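Local coordinates for protein alpha-L-arabinosidase (Xanthomonas axonopodis pv. citri, PDB 6D25) that probably removes L-arabinofuranosyl side groups from arabinoxylans as a trimeric GH51 arabinofuranosidase, coping with internally di-substituted xylose units, at residues V505-P510 with V515-Q520. Sequence-based numbering, arbitrary orientation.
Sequences VNVALP and VMLKLQ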
ATOM      1  N   VAL A 505      35.468 -22.328 -42.567  1.00 31.35           N
ATOM      2  CA  VAL A 505      36.078 -21.079 -42.172  1.00 32.51           C
ATOM      3  C   VAL A 505      37.186 -21.378 -41.149  1.00 32.29           C
ATOM      4  O   VAL A 505      36.932 -21.962 -40.103  1.00 32.35           O
ATOM      5  CB  VAL A 505      35.049 -20.085 -41.592  1.00 32.65           C
ATOM      6  CG1 VAL A 505      35.707 -18.789 -41.166  1.00 32.94           C
ATOM      7  CG2 VAL A 505      33.977 -19.732 -42.611  1.00 33.52           C
ATOM      8  N   ASN A 506      38.412 -21.003 -41.466  1.00 31.75           N
ATOM      9  CA  ASN A 506      39.555 -21.243 -40.569  1.00 33.29           C
ATOM     10  C   ASN A 506      39.957 -19.890 -39.982  1.00 30.51           C
ATOM     11  O   ASN A 506      40.121 -18.923 -40.729  1.00 29.68           O
ATOM     12  CB  ASN A 506      40.739 -21.897 -41.311  1.00 36.40           C
ATOM     13  CG  ASN A 506      41.986 -22.099 -40.457  1.00 40.92           C
ATOM     14  OD1 ASN A 506      42.064 -23.101 -39.728  1.00 44.05           O
ATOM     15  ND2 ASN A 506      42.996 -21.220 -40.595  1.00 41.00           N
ATOM     16  N   VAL A 507      40.114 -19.842 -38.664  1.00 28.43           N
ATOM     17  CA  VAL A 507      40.397 -18.593 -37.975  1.00 26.31           C
ATOM     18  C   VAL A 507      41.632 -18.780 -37.078  1.00 26.05           C
ATOM     19  O   VAL A 507      41.636 -19.632 -36.200  1.00 26.09           O
ATOM     20  CB  VAL A 507      39.196 -18.159 -37.132  1.00 25.66           C
ATOM     21  CG1 VAL A 507      39.426 -16.777 -36.521  1.00 25.55           C
ATOM     22  CG2 VAL A 507      37.896 -18.168 -37.912  1.00 25.98           C
ATOM     23  N   ALA A 508      42.640 -17.965 -37.287  1.00 25.29           N
ATOM     24  CA  ALA A 508      43.756 -17.806 -36.337  1.00 25.05           C
ATOM     25  C   ALA A 508      43.361 -16.714 -35.333  1.00 24.16           C
ATOM     26  O   ALA A 508      43.343 -15.515 -35.639  1.00 23.92           O
ATOM     27  CB  ALA A 508      45.042 -17.489 -37.081  1.00 25.50           C
ATOM     28  N   LEU A 509      42.947 -17.157 -34.156  1.00 23.73           N
ATOM     29  CA  LEU A 509      42.295 -16.286 -33.164  1.00 23.65           C
ATOM     30  C   LEU A 509      43.298 -15.947 -32.057  1.00 23.57           C
ATOM     31  O   LEU A 509      43.695 -16.842 -31.274  1.00 23.78           O
ATOM     32  CB  LEU A 509      41.100 -17.052 -32.598  1.00 23.90           C
ATOM     33  CG  LEU A 509      40.158 -16.234 -31.738  1.00 23.89           C
ATOM     34  CD1 LEU A 509      39.609 -15.033 -32.505  1.00 23.53           C
ATOM     35  CD2 LEU A 509      39.009 -17.096 -31.212  1.00 24.04           C
ATOM     36  N   PRO A 510      43.752 -14.696 -31.996  1.00 23.38           N
ATOM     37  CA  PRO A 510      44.745 -14.368 -30.964  1.00 23.45           C
ATOM     38  C   PRO A 510      44.177 -14.499 -29.542  1.00 22.21           C
ATOM     39  O   PRO A 510      42.943 -14.474 -29.323  1.00 21.64           O
ATOM     40  CB  PRO A 510      45.134 -12.890 -31.226  1.00 23.86           C
ATOM     41  CG  PRO A 510      44.763 -12.676 -32.681  1.00 23.81           C
ATOM     42  CD  PRO A 510      43.512 -13.530 -32.844  1.00 23.23           C
ATOM     43  N   VAL A 515      36.588 -11.412 -32.295  1.00 18.21           N
ATOM     44  CA  VAL A 515      36.464 -11.102 -33.730  1.00 18.58           C
ATOM     45  C   VAL A 515      34.984 -11.209 -34.127  1.00 18.26           C
ATOM     46  O   VAL A 515      34.216 -11.995 -33.562  1.00 17.00           O
ATOM     47  CB  VAL A 515      37.337 -12.001 -34.611  1.00 19.97           C
ATOM     48  CG1 VAL A 515      38.811 -11.898 -34.226  1.00 20.47           C
ATOM     49  CG2 VAL A 515      36.891 -13.461 -34.566  1.00 20.88           C
ATOM     50  N   MET A 516      34.605 -10.367 -35.077  1.00 18.38           N
ATOM     51  CA  MET A 516      33.317 -10.417 -35.729  1.00 18.70           C
ATOM     52  C   MET A 516      33.579 -10.588 -37.229  1.00 19.53           C
ATOM     53  O   MET A 516      34.220  -9.742 -37.836  1.00 19.82           O
ATOM     54  CB  MET A 516      32.476  -9.174 -35.450  1.00 18.28           C
ATOM     55  CG  MET A 516      31.103  -9.213 -36.075  1.00 18.82           C
ATOM     56  SD  MET A 516      30.037 -10.526 -35.431  1.00 19.43           S
ATOM     57  CE  MET A 516      29.669  -9.850 -33.819  1.00 19.37           C
ATOM     58  N   LEU A 517      33.156 -11.719 -37.770  1.00 20.00           N
ATOM     59  CA  LEU A 517      33.403 -12.126 -39.155  1.00 21.71           C
ATOM     60  C   LEU A 517      32.127 -11.994 -39.980  1.00 22.38           C
ATOM     61  O   LEU A 517      31.052 -12.310 -39.487  1.00 22.16           O
ATOM     62  CB  LEU A 517      33.848 -13.583 -39.194  1.00 22.14           C
ATOM     63  CG  LEU A 517      35.037 -13.918 -38.300  1.00 22.59           C
ATOM     64  CD1 LEU A 517      35.404 -15.384 -38.440  1.00 23.32           C
ATOM     65  CD2 LEU A 517      36.229 -13.040 -38.646  1.00 23.02           C
ATOM     66  N   LYS A 518      32.280 -11.477 -41.183  1.00 24.02           N
ATOM     67  CA  LYS A 518      31.190 -11.330 -42.121  1.00 25.29           C
ATOM     68  C   LYS A 518      31.473 -12.216 -43.332  1.00 26.78           C
ATOM     69  O   LYS A 518      32.547 -12.068 -43.982  1.00 25.75           O
ATOM     70  CB  LYS A 518      31.089  -9.865 -42.543  1.00 26.71           C
ATOM     71  CG  LYS A 518      30.091  -9.567 -43.654  1.00 28.65           C
ATOM     72  CD  LYS A 518      30.087  -8.111 -43.998  1.00 30.80           C
ATOM     73  CE  LYS A 518      29.064  -7.779 -45.051  1.00 34.41           C
ATOM     74  NZ  LYS A 518      29.121  -6.375 -45.514  1.00 37.12           N
ATOM     75  N   LEU A 519      30.591 -13.165 -43.591  1.00 28.21           N
ATOM     76  CA  LEU A 519      30.718 -14.035 -44.759  1.00 33.00           C
ATOM     77  C   LEU A 519      30.078 -13.360 -45.973  1.00 39.35           C
ATOM     78  O   LEU A 519      29.011 -12.757 -45.871  1.00 40.26           O
ATOM     79  CB  LEU A 519      30.071 -15.397 -44.480  1.00 31.94           C
ATOM     80  CG  LEU A 519      30.613 -16.124 -43.260  1.00 31.84           C
ATOM     81  CD1 LEU A 519      30.054 -17.522 -43.106  1.00 32.51           C
ATOM     82  CD2 LEU A 519      32.113 -16.229 -43.373  1.00 32.67           C
ATOM     83  N   GLN A 520      30.722 -13.441 -47.113  1.00 48.60           N
ATOM     84  CA  GLN A 520      30.033 -13.225 -48.377  1.00 56.01           C
ATOM     85  C   GLN A 520      29.363 -14.564 -48.743  1.00 61.99           C
ATOM     86  O   GLN A 520      29.980 -15.646 -49.010  1.00 67.50           O
ATOM     87  CB  GLN A 520      31.018 -12.694 -49.421  1.00 60.75           C
ATOM     88  CG  GLN A 520      30.499 -11.483 -50.194  1.00 65.57           C
ATOM     89  CD  GLN A 520      30.409 -10.193 -49.401  1.00 69.12           C
ATOM     90  OE1 GLN A 520      30.685 -10.125 -48.190  1.00 65.33           O
ATOM     91  NE2 GLN A 520      29.993  -9.139 -50.094  1.00 69.54           N
ATOM     92  OXT GLN A 520      28.144 -14.605 -48.668  1.00 64.42           O
TER
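Val515 packs against Leu509 at one end of the contact and Val505 against Leu519 at the other; the two valines bury the most surface. Both methyls of Val515 rest against one methyl of Leu509: CD1 of Leu509 is 3.7 Å from CG1 and 3.8 Å from CG2 of Val515. Leu509 sends its CG away from its own backbone N (chi1 -170°), which swings CD1 across to the valine although its CB does not point there. At the other end, CG2 of Val505 lies 4.0 Å from CD2 of Leu519, the two side chains passing at a slant. Between these pairs Leu517 reaches tip to tip for Val507, CD1 of Leu517 3.8 Å from CG2 of Val507. Branched aliphatic residues fill this buried interior without needing hydrogen bonds, whereas Asn506, between Val505 and Val507, points away from the facing strand. No hydrogen bond joins the strands, whose short segment axes come no closer than 10.3 Å and run at 158°. Strand 504-509 instead bonds to strands 454-461 and 498-501, while strand 513-519 pairs with 441-447 and 468-473. Such face-to-face packing characterises the hydrophobic core of a beta-sandwich, here the C-terminal domain of a GH51 enzyme.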